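Local structure of orphan protein TM0875 (1O22) at residues Y111-I116 with E143-Y147; P73-A79 with V102-L108; R137-E142 with F161-E165. The protein is of unknown function, an orphan protein of the hyperthermophile Thermotoga maritima that adopts a new fold. All blocks are in the same frame, centred on the assembly; numbering follows the deposited sequence. Where two conformers were deposited one is given.

In the fold
All three contacts lie on one mixed sheet, in which, within this chain, strand 75-81 is outermost at one side and strand 159-165 at the other. Contact 2 comes first along the chain and pairs strand 75-81 with strand 100-111. That strand turns directly into 114-119, where contact 1 packs the sheet against helix 137-152; the centres of contacts 1 and 2 are about 19 Å apart, and K115 reaches back to P73. Contact 3 joins the start of the same helix to strand 159-165, its centre about 13 Å from that of contact 1. The centres of contacts 2 and 3 are about 26 Å apart. One helix thus bridges several strands, while at contact 2 the sheet runs on into the second subunit.

Contact 1. Residues Y111-I116 with E143-Y147; sequences YGDMKI and EFMKY
The ring of Y111 takes CB of Y147 over one face, 3.8 Å from the ring centroid and nearly along its normal, while the edge of the Y147 ring points toward that ring in an offset edge-to-face pair with planes 60° apart. Y147 is itself met over the centre of one face by CD1 of I116, 3.6 Å from the centroid, a CH-pi contact almost straight along the normal. The other branch of I116, CG2, touches CE2 of Y147 at 3.7 Å and comes near the edge of the F144 ring. With chi1 of Y111 at -167°, CG lies anti to the backbone N, which carries the ring over to the helix, where CE2 is 3.6 Å from the carbonyl O of E143 and OH rests beside CB of K146. OE1 of E143 also meets CE2, its carboxylate turned 31° from the ring plane. M114, a selenomethionine, bends at its last torsion, so that its methyl CE reaches CB of E143 and SE packs on CB of F144. Both tyrosine hydroxyls are held elsewhere, that of Y147 by D109 and that of Y111, weakly, by E150. On the sheet side, F144 meets Y123 edge-to-face and touches I59 and L61 of strand 56-66. A type II' turn from Y111 to M114 closes the hairpin between strands 100-111 and 114-119, and helix 137-152 packs on that hairpin in a helix-on-sheet layer.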
loop_
_atom_site.group_PDB
_atom_site.type_symbol
_atom_site.label_atom_id
_atom_site.label_comp_id
_atom_site.label_asym_id
_atom_site.label_seq_id
_atom_site.Cartn_x
_atom_site.Cartn_y
_atom_site.Cartn_z
ATOM N N TYR A 111 -19.836 -6.348 -3.378
ATOM C CA TYR A 111 -20.178 -7.680 -2.832
ATOM C C TYR A 111 -21.369 -7.486 -1.909
ATOM O O TYR A 111 -21.220 -6.943 -0.835
ATOM C CB TYR A 111 -18.989 -8.320 -2.100
ATOM C CG TYR A 111 -19.176 -9.789 -1.782
ATOM C CD1 TYR A 111 -19.115 -10.744 -2.791
ATOM C CD2 TYR A 111 -19.463 -10.221 -0.498
ATOM C CE1 TYR A 111 -19.320 -12.085 -2.520
ATOM C CE2 TYR A 111 -19.654 -11.570 -0.212
ATOM C CZ TYR A 111 -19.581 -12.500 -1.228
ATOM O OH TYR A 111 -19.777 -13.857 -0.969
ATOM N N GLY A 112 -22.555 -7.864 -2.372
ATOM C CA GLY A 112 -23.809 -7.434 -1.742
ATOM C C GLY A 112 -23.956 -5.906 -1.716
ATOM O O GLY A 112 -23.781 -5.245 -2.733
ATOM N N ASP A 113 -24.234 -5.359 -0.539
ATOM C CA ASP A 113 -24.238 -3.895 -0.293
ATOM C C ASP A 113 -22.875 -3.265 -0.039
ATOM O O ASP A 113 -22.750 -2.020 0.060
ATOM C CB ASP A 113 -25.101 -3.577 0.923
ATOM C CG ASP A 113 -26.525 -3.977 0.737
ATOM O OD1 ASP A 113 -26.888 -4.370 -0.403
ATOM O OD2 ASP A 113 -27.350 -3.950 1.676
HETATM N N MSE A 114 -21.848 -4.101 0.065
HETATM C CA MSE A 114 -20.510 -3.610 0.362
HETATM C C MSE A 114 -19.779 -3.200 -0.922
HETATM O O MSE A 114 -19.941 -3.828 -1.984
HETATM C CB MSE A 114 -19.792 -4.660 1.225
HETATM C CG MSE A 114 -18.345 -4.814 1.196
HETATM SE SE MSE A 114 -17.882 -6.494 2.321
HETATM C CE MSE A 114 -19.050 -6.398 3.790
ATOM N N LYS A 115 -19.026 -2.103 -0.811
ATOM C CA LYS A 115 -18.022 -1.702 -1.803
ATOM C C LYS A 115 -16.612 -1.885 -1.232
ATOM O O LYS A 115 -16.332 -1.572 -0.106
ATOM C CB LYS A 115 -18.219 -0.261 -2.235
ATOM C CG LYS A 115 -19.511 0.013 -2.857
ATOM C CD LYS A 115 -19.830 -0.878 -4.075
ATOM C CE LYS A 115 -19.428 -0.264 -5.344
ATOM N NZ LYS A 115 -20.411 0.773 -5.728
ATOM N N ILE A 116 -15.724 -2.379 -2.059
ATOM C CA ILE A 116 -14.424 -2.856 -1.611
ATOM C C ILE A 116 -13.364 -2.259 -2.524
ATOM O O ILE A 116 -13.420 -2.415 -3.753
ATOM C CB ILE A 116 -14.360 -4.396 -1.689
ATOM C CG1 ILE A 116 -15.433 -5.030 -0.805
ATOM C CG2 ILE A 116 -12.955 -4.889 -1.374
ATOM C CD1 ILE A 116 -16.053 -6.167 -1.421
ATOM N N GLU A 143 -18.413 -11.872 6.004
ATOM C CA GLU A 143 -18.819 -11.565 4.618
ATOM C C GLU A 143 -17.612 -11.159 3.787
ATOM O O GLU A 143 -17.498 -11.555 2.642
ATOM C CB GLU A 143 -19.843 -10.437 4.545
ATOM C CG GLU A 143 -21.275 -10.902 4.586
ATOM C CD GLU A 143 -21.775 -11.401 3.234
ATOM O OE1 GLU A 143 -22.115 -10.561 2.342
ATOM O OE2 GLU A 143 -21.849 -12.644 3.080
ATOM N N PHE A 144 -16.768 -10.291 4.333
ATOM C CA PHE A 144 -15.590 -9.860 3.616
ATOM C C PHE A 144 -14.701 -11.056 3.225
ATOM O O PHE A 144 -14.174 -11.083 2.114
ATOM C CB PHE A 144 -14.760 -8.837 4.378
ATOM C CG PHE A 144 -13.444 -8.614 3.765
ATOM C CD1 PHE A 144 -13.331 -7.892 2.588
ATOM C CD2 PHE A 144 -12.301 -9.175 4.326
ATOM C CE1 PHE A 144 -12.099 -7.717 1.974
ATOM C CE2 PHE A 144 -11.070 -9.027 3.701
ATOM C CZ PHE A 144 -10.959 -8.276 2.551
HETATM N N MSE A 145 -14.553 -12.023 4.139
HETATM C CA MSE A 145 -13.680 -13.172 3.928
HETATM C C MSE A 145 -14.211 -14.134 2.863
HETATM O O MSE A 145 -13.414 -14.704 2.092
HETATM C CB MSE A 145 -13.331 -13.875 5.235
HETATM C CG MSE A 145 -12.410 -13.052 6.134
HETATM SE SE MSE A 145 -10.749 -12.368 5.269
HETATM C CE MSE A 145 -9.707 -14.189 5.221
ATOM N N LYS A 146 -15.534 -14.207 2.728
ATOM C CA LYS A 146 -16.127 -14.935 1.606
ATOM C C LYS A 146 -15.771 -14.264 0.291
ATOM O O LYS A 146 -15.383 -14.933 -0.641
ATOM C CB LYS A 146 -17.639 -14.990 1.697
ATOM C CG LYS A 146 -18.203 -16.085 2.523
ATOM C CD LYS A 146 -19.734 -15.979 2.560
ATOM C CE LYS A 146 -20.286 -15.288 3.826
ATOM N NZ LYS A 146 -20.838 -16.261 4.848
ATOM N N TYR A 147 -15.950 -12.941 0.220
ATOM C CA TYR A 147 -15.507 -12.156 -0.916
ATOM C C TYR A 147 -14.026 -12.383 -1.230
ATOM O O TYR A 147 -13.661 -12.606 -2.402
ATOM C CB TYR A 147 -15.742 -10.639 -0.705
ATOM C CG TYR A 147 -14.945 -9.798 -1.663
ATOM C CD1 TYR A 147 -15.400 -9.570 -2.978
ATOM C CD2 TYR A 147 -13.725 -9.254 -1.293
ATOM C CE1 TYR A 147 -14.661 -8.818 -3.875
ATOM C CE2 TYR A 147 -12.974 -8.520 -2.185
ATOM C CZ TYR A 147 -13.452 -8.278 -3.465
ATOM O OH TYR A 147 -12.677 -7.515 -4.335
#

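Contact 2. Residues P73-A79 with V102-L108; sequences PSFAIKA and VEEIDYL
K78 and E104 meet in a salt bridge, NZ to OE1 at 2.8 Å, the amine coming from above the carboxylate plane. K78 slants across E104, its CD lying 3.6 Å from E104 OE1. Farther along the same face a water gives hydrogen bonds to A76 O and to D106 OD2, tying a side chain to the backbone. On the other face I77 CG2 packs against V102 CG1 and F75 CD1 against I105 CG2 at 3.8 Å, with the F75 and Y107 rings set obliquely to each other.

The antiparallel ladder sets these positions. A76 and D106 form a hydrogen-bonded pair, with A76 N to D106 O at 2.8 Å, and L108 N binds S74 O beyond it. Opposite K78 a classic beta bulge lets K78 O take a 2.8 Å bond from E103 N and a weak one from E104 N. L108 then spreads its methyls over P73 CG and A76.

F75 to A79 also pair with a strand of the second subunit, so the sheet continues across the interface. E104 shares its two oxygens between K78 of its own chain, at OE1, and K124 of the second subunit, at OE2, which would favour the ionised form of the carboxylate.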
loop_
_atom_site.group_PDB
_atom_site.type_symbol
_atom_site.label_atom_id
_atom_site.label_comp_id
_atom_site.label_asym_id
_atom_site.label_seq_id
_atom_site.Cartn_x
_atom_site.Cartn_y
_atom_site.Cartn_z
ATOM N N PRO A 73 -19.455 4.875 -2.315
ATOM C CA PRO A 73 -18.560 5.235 -3.400
ATOM C C PRO A 73 -18.531 4.154 -4.487
ATOM O O PRO A 73 -18.686 2.980 -4.233
ATOM C CB PRO A 73 -17.197 5.328 -2.694
ATOM C CG PRO A 73 -17.302 4.484 -1.492
ATOM C CD PRO A 73 -18.734 4.475 -1.089
ATOM N N SER A 74 -18.386 4.582 -5.719
ATOM C CA SER A 74 -18.015 3.703 -6.803
ATOM C C SER A 74 -16.575 3.828 -7.243
ATOM O O SER A 74 -16.065 2.884 -7.808
ATOM C CB SER A 74 -18.917 3.952 -8.008
ATOM O OG SER A 74 -20.229 3.570 -7.698
ATOM N N PHE A 75 -15.942 4.998 -7.087
ATOM C CA PHE A 75 -14.515 5.157 -7.467
ATOM C C PHE A 75 -13.735 5.846 -6.360
ATOM O O PHE A 75 -14.296 6.621 -5.629
ATOM C CB PHE A 75 -14.335 5.974 -8.731
ATOM C CG PHE A 75 -14.916 5.361 -9.907
ATOM C CD1 PHE A 75 -14.158 4.495 -10.711
ATOM C CD2 PHE A 75 -16.256 5.614 -10.225
ATOM C CE1 PHE A 75 -14.723 3.912 -11.840
ATOM C CE2 PHE A 75 -16.817 5.034 -11.329
ATOM C CZ PHE A 75 -16.065 4.181 -12.145
ATOM N N ALA A 76 -12.464 5.469 -6.209
ATOM C CA ALA A 76 -11.525 6.130 -5.331
ATOM C C ALA A 76 -10.578 6.914 -6.244
ATOM O O ALA A 76 -10.079 6.373 -7.236
ATOM C CB ALA A 76 -10.768 5.114 -4.514
ATOM N N ILE A 77 -10.415 8.198 -5.962
ATOM C CA ILE A 77 -9.544 9.084 -6.731
ATOM C C ILE A 77 -8.342 9.492 -5.858
ATOM O O ILE A 77 -8.517 9.927 -4.712
ATOM C CB ILE A 77 -10.325 10.320 -7.145
ATOM C CG1 ILE A 77 -11.595 9.922 -7.906
ATOM C CG2 ILE A 77 -9.454 11.238 -8.010
ATOM C CD1 ILE A 77 -12.574 11.034 -8.047
ATOM N N LYS A 78 -7.128 9.301 -6.358
ATOM C CA LYS A 78 -5.952 9.966 -5.759
ATOM C C LYS A 78 -5.682 11.246 -6.515
ATOM O O LYS A 78 -5.417 11.232 -7.709
ATOM C CB LYS A 78 -4.729 9.065 -5.771
ATOM C CG LYS A 78 -4.905 7.841 -4.848
ATOM C CD LYS A 78 -3.733 6.867 -4.950
ATOM C CE LYS A 78 -4.201 5.434 -4.716
ATOM N NZ LYS A 78 -3.072 4.472 -4.765
ATOM N N ALA A 79 -5.852 12.349 -5.823
ATOM C CA ALA A 79 -5.624 13.683 -6.366
ATOM C C ALA A 79 -4.450 14.349 -5.634
ATOM O O ALA A 79 -4.221 14.114 -4.460
ATOM C CB ALA A 79 -6.878 14.508 -6.183
ATOM N N VAL A 102 -5.362 14.680 -10.918
ATOM C CA VAL A 102 -5.775 13.293 -10.760
ATOM C C VAL A 102 -4.704 12.327 -11.146
ATOM O O VAL A 102 -4.315 12.251 -12.286
ATOM C CB VAL A 102 -7.009 12.998 -11.573
ATOM C CG1 VAL A 102 -7.441 11.503 -11.380
ATOM C CG2 VAL A 102 -8.104 13.940 -11.206
ATOM N N GLU A 103 -4.216 11.571 -10.189
ATOM C CA GLU A 103 -3.101 10.678 -10.422
ATOM C C GLU A 103 -3.542 9.217 -10.643
ATOM O O GLU A 103 -2.951 8.490 -11.444
ATOM C CB GLU A 103 -2.177 10.761 -9.218
ATOM C CG GLU A 103 -0.871 10.041 -9.427
ATOM C CD GLU A 103 -0.087 9.982 -8.158
ATOM O OE1 GLU A 103 -0.687 9.653 -7.112
ATOM O OE2 GLU A 103 1.114 10.279 -8.213
ATOM N N GLU A 104 -4.558 8.793 -9.907
ATOM C CA GLU A 104 -5.059 7.413 -9.962
ATOM C C GLU A 104 -6.586 7.405 -9.760
ATOM O O GLU A 104 -7.139 8.213 -9.001
ATOM C CB GLU A 104 -4.375 6.520 -8.887
ATOM C CG GLU A 104 -2.840 6.534 -8.913
ATOM C CD GLU A 104 -2.182 5.487 -8.005
ATOM O OE1 GLU A 104 -2.877 4.544 -7.551
ATOM O OE2 GLU A 104 -0.948 5.598 -7.754
ATOM N N ILE A 105 -7.259 6.486 -10.450
ATOM C CA ILE A 105 -8.687 6.202 -10.253
ATOM C C ILE A 105 -8.810 4.690 -10.076
ATOM O O ILE A 105 -8.220 3.935 -10.837
ATOM C CB ILE A 105 -9.467 6.670 -11.479
ATOM C CG1 ILE A 105 -9.184 8.140 -11.798
ATOM C CG2 ILE A 105 -10.988 6.447 -11.342
ATOM C CD1 ILE A 105 -9.433 8.445 -13.285
ATOM N N ASP A 106 -9.549 4.250 -9.075
ATOM C CA ASP A 106 -9.790 2.833 -8.830
ATOM C C ASP A 106 -11.264 2.614 -8.719
ATOM O O ASP A 106 -11.928 3.331 -7.976
ATOM C CB ASP A 106 -9.143 2.403 -7.523
ATOM C CG ASP A 106 -7.674 2.119 -7.700
ATOM O OD1 ASP A 106 -7.358 1.019 -8.199
ATOM O OD2 ASP A 106 -6.778 2.941 -7.405
ATOM N N TYR A 107 -11.767 1.625 -9.443
ATOM C CA TYR A 107 -13.187 1.256 -9.401
ATOM C C TYR A 107 -13.353 0.307 -8.223
ATOM O O TYR A 107 -12.508 -0.521 -8.000
ATOM C CB TYR A 107 -13.589 0.569 -10.716
ATOM C CG TYR A 107 -15.085 0.312 -10.859
ATOM C CD1 TYR A 107 -16.014 1.309 -10.595
ATOM C CD2 TYR A 107 -15.560 -0.922 -11.256
ATOM C CE1 TYR A 107 -17.384 1.079 -10.726
ATOM C CE2 TYR A 107 -16.929 -1.163 -11.386
ATOM C CZ TYR A 107 -17.829 -0.159 -11.129
ATOM O OH TYR A 107 -19.184 -0.387 -11.254
ATOM N N LEU A 108 -14.367 0.492 -7.393
ATOM C CA LEU A 108 -14.531 -0.398 -6.250
ATOM C C LEU A 108 -15.287 -1.645 -6.699
ATOM O O LEU A 108 -16.222 -1.532 -7.474
ATOM C CB LEU A 108 -15.293 0.312 -5.119
ATOM C CG LEU A 108 -14.386 1.220 -4.266
ATOM C CD1 LEU A 108 -14.037 2.468 -4.946
ATOM C CD2 LEU A 108 -15.078 1.492 -2.941
HETATM O O HOH W 1 -7.303 5.371 -6.338
#

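Contact 3. Residues R137-E142 with F161-E165; sequences RNELVE and FSVQE
Apolar contacts centre on V141, whose CG1 touches F161 CE1 at 3.8 Å and V163 CG2 at 4.1 Å. That methyl is anti to the backbone N (chi1 173°), which directs it at the strand between these two side chains. The phenyl of F161 is met obliquely here, and M145, one turn further along the helix, packs on its CZ.

Helix 137-152 thus lies on edge strand 159-165 of the chain's sheet, an alpha-on-beta layer in which the segment axes are 11.0 Å apart and run at 126°. The neighbouring strand 19-25 completes the floor: L19 lies under R137 and V141, and Y23 touches F161.

Contacts of polar groups with carbon come at both ends. At one, E142, in one of two conformers, brings OE2 near the edge of the F161 ring, a contact that is therefore doubtful. At the other, V163 CG1 sits over one face of the R137 guanidinium, 4.0 Å from NH2, and NH1 comes 3.4 Å from E165 CG.

Charge plays a looser part: R137 NH1 and E165 OE2 form a long salt bridge of 3.8 Å, the guanidinium and carboxylate planes inclined at 63°. A water accepts a hydrogen bond from R137 NH2 and gives a weak one to E165 OE1.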
loop_
_atom_site.group_PDB
_atom_site.type_symbol
_atom_site.label_atom_id
_atom_site.label_comp_id
_atom_site.label_asym_id
_atom_site.label_seq_id
_atom_site.Cartn_x
_atom_site.Cartn_y
_atom_site.Cartn_z
ATOM N N ARG A 137 -18.918 -6.639 14.159
ATOM C CA ARG A 137 -17.674 -6.842 13.428
ATOM C C ARG A 137 -17.515 -8.242 12.830
ATOM O O ARG A 137 -17.030 -8.368 11.695
ATOM C CB ARG A 137 -16.490 -6.538 14.327
ATOM C CG ARG A 137 -15.215 -6.214 13.606
ATOM C CD ARG A 137 -14.067 -6.016 14.546
ATOM N NE ARG A 137 -13.626 -7.294 15.053
ATOM C CZ ARG A 137 -12.773 -7.470 16.065
ATOM N NH1 ARG A 137 -12.258 -6.428 16.726
ATOM N NH2 ARG A 137 -12.429 -8.717 16.412
ATOM N N ASN A 138 -17.942 -9.266 13.568
ATOM C CA ASN A 138 -17.844 -10.672 13.133
ATOM C C ASN A 138 -18.583 -10.929 11.852
ATOM O O ASN A 138 -18.058 -11.577 10.957
ATOM C CB ASN A 138 -18.455 -11.659 14.139
ATOM C CG ASN A 138 -17.710 -11.716 15.448
ATOM O OD1 ASN A 138 -16.894 -10.837 15.759
ATOM N ND2 ASN A 138 -17.983 -12.778 16.236
ATOM N N GLU A 139 -19.811 -10.434 11.773
ATOM C CA GLU A 139 -20.657 -10.622 10.608
ATOM C C GLU A 139 -20.070 -9.954 9.364
ATOM O O GLU A 139 -20.038 -10.560 8.302
ATOM C CB GLU A 139 -22.046 -10.053 10.849
ATOM C CG GLU A 139 -22.894 -10.824 11.843
ATOM C CD GLU A 139 -24.222 -10.120 12.077
ATOM O OE1 GLU A 139 -24.258 -9.194 12.895
ATOM O OE2 GLU A 139 -25.216 -10.472 11.414
ATOM N N LEU A 140 -19.602 -8.722 9.524
ATOM C CA LEU A 140 -18.924 -8.001 8.455
ATOM C C LEU A 140 -17.661 -8.694 7.971
ATOM O O LEU A 140 -17.459 -8.857 6.776
ATOM C CB LEU A 140 -18.570 -6.556 8.859
ATOM C CG LEU A 140 -19.569 -5.428 8.621
ATOM C CD1 LEU A 140 -19.450 -4.960 7.194
ATOM C CD2 LEU A 140 -20.997 -5.872 8.957
ATOM N N VAL A 141 -16.785 -9.020 8.893
ATOM C CA VAL A 141 -15.543 -9.715 8.555
ATOM C C VAL A 141 -15.841 -11.039 7.851
ATOM O O VAL A 141 -15.178 -11.360 6.865
ATOM C CB VAL A 141 -14.621 -9.919 9.764
ATOM C CG1 VAL A 141 -13.409 -10.791 9.394
ATOM C CG2 VAL A 141 -14.101 -8.546 10.271
ATOM N N GLU A 142 -16.834 -11.788 8.317
ATOM C CA GLU A 142 -17.112 -13.070 7.689
ATOM C C GLU A 142 -17.588 -12.894 6.252
ATOM O O GLU A 142 -17.201 -13.682 5.369
ATOM C CB GLU A 142 -18.118 -13.930 8.445
ATOM C CG GLU A 142 -18.391 -15.260 7.699
ATOM C CD GLU A 142 -17.153 -16.169 7.556
ATOM O OE1 GLU A 142 -16.456 -16.174 6.476
ATOM O OE2 GLU A 142 -16.872 -16.897 8.541
ATOM N N PHE A 161 -9.385 -18.273 9.938
ATOM C CA PHE A 161 -8.701 -16.973 10.026
ATOM C C PHE A 161 -8.820 -16.388 11.432
ATOM O O PHE A 161 -9.745 -16.721 12.158
ATOM C CB PHE A 161 -9.194 -16.005 8.935
ATOM C CG PHE A 161 -10.671 -15.717 8.981
ATOM C CD1 PHE A 161 -11.162 -14.718 9.801
ATOM C CD2 PHE A 161 -11.565 -16.456 8.212
ATOM C CE1 PHE A 161 -12.534 -14.473 9.896
ATOM C CE2 PHE A 161 -12.916 -16.199 8.281
ATOM C CZ PHE A 161 -13.409 -15.204 9.129
ATOM N N SER A 162 -7.854 -15.571 11.838
ATOM C CA SER A 162 -7.972 -14.792 13.079
ATOM C C SER A 162 -7.851 -13.296 12.809
ATOM O O SER A 162 -7.159 -12.856 11.873
ATOM C CB SER A 162 -6.908 -15.190 14.104
ATOM O OG SER A 162 -5.617 -15.068 13.536
ATOM N N VAL A 163 -8.513 -12.529 13.674
ATOM C CA VAL A 163 -8.589 -11.090 13.568
ATOM C C VAL A 163 -7.908 -10.457 14.788
ATOM O O VAL A 163 -8.069 -10.939 15.899
ATOM C CB VAL A 163 -10.041 -10.657 13.515
ATOM C CG1 VAL A 163 -10.139 -9.144 13.188
ATOM C CG2 VAL A 163 -10.785 -11.465 12.499
ATOM N N GLN A 164 -7.143 -9.393 14.558
ATOM C CA GLN A 164 -6.465 -8.630 15.612
ATOM C C GLN A 164 -6.685 -7.148 15.313
ATOM O O GLN A 164 -6.595 -6.718 14.179
ATOM C CB GLN A 164 -4.966 -8.965 15.623
ATOM C CG GLN A 164 -4.119 -8.191 16.630
ATOM N N GLU A 165 -7.006 -6.363 16.321
ATOM C CA GLU A 165 -7.072 -4.916 16.170
ATOM C C GLU A 165 -5.615 -4.471 16.199
ATOM O O GLU A 165 -4.824 -5.015 16.971
ATOM C CB GLU A 165 -7.853 -4.321 17.348
ATOM C CG GLU A 165 -9.290 -4.839 17.478
ATOM C CD GLU A 165 -9.932 -4.504 18.823
ATOM O OE1 GLU A 165 -9.563 -5.120 19.838
ATOM O OE2 GLU A 165 -10.813 -3.625 18.866
HETATM O O HOH W 2 -10.716 -8.222 19.072
#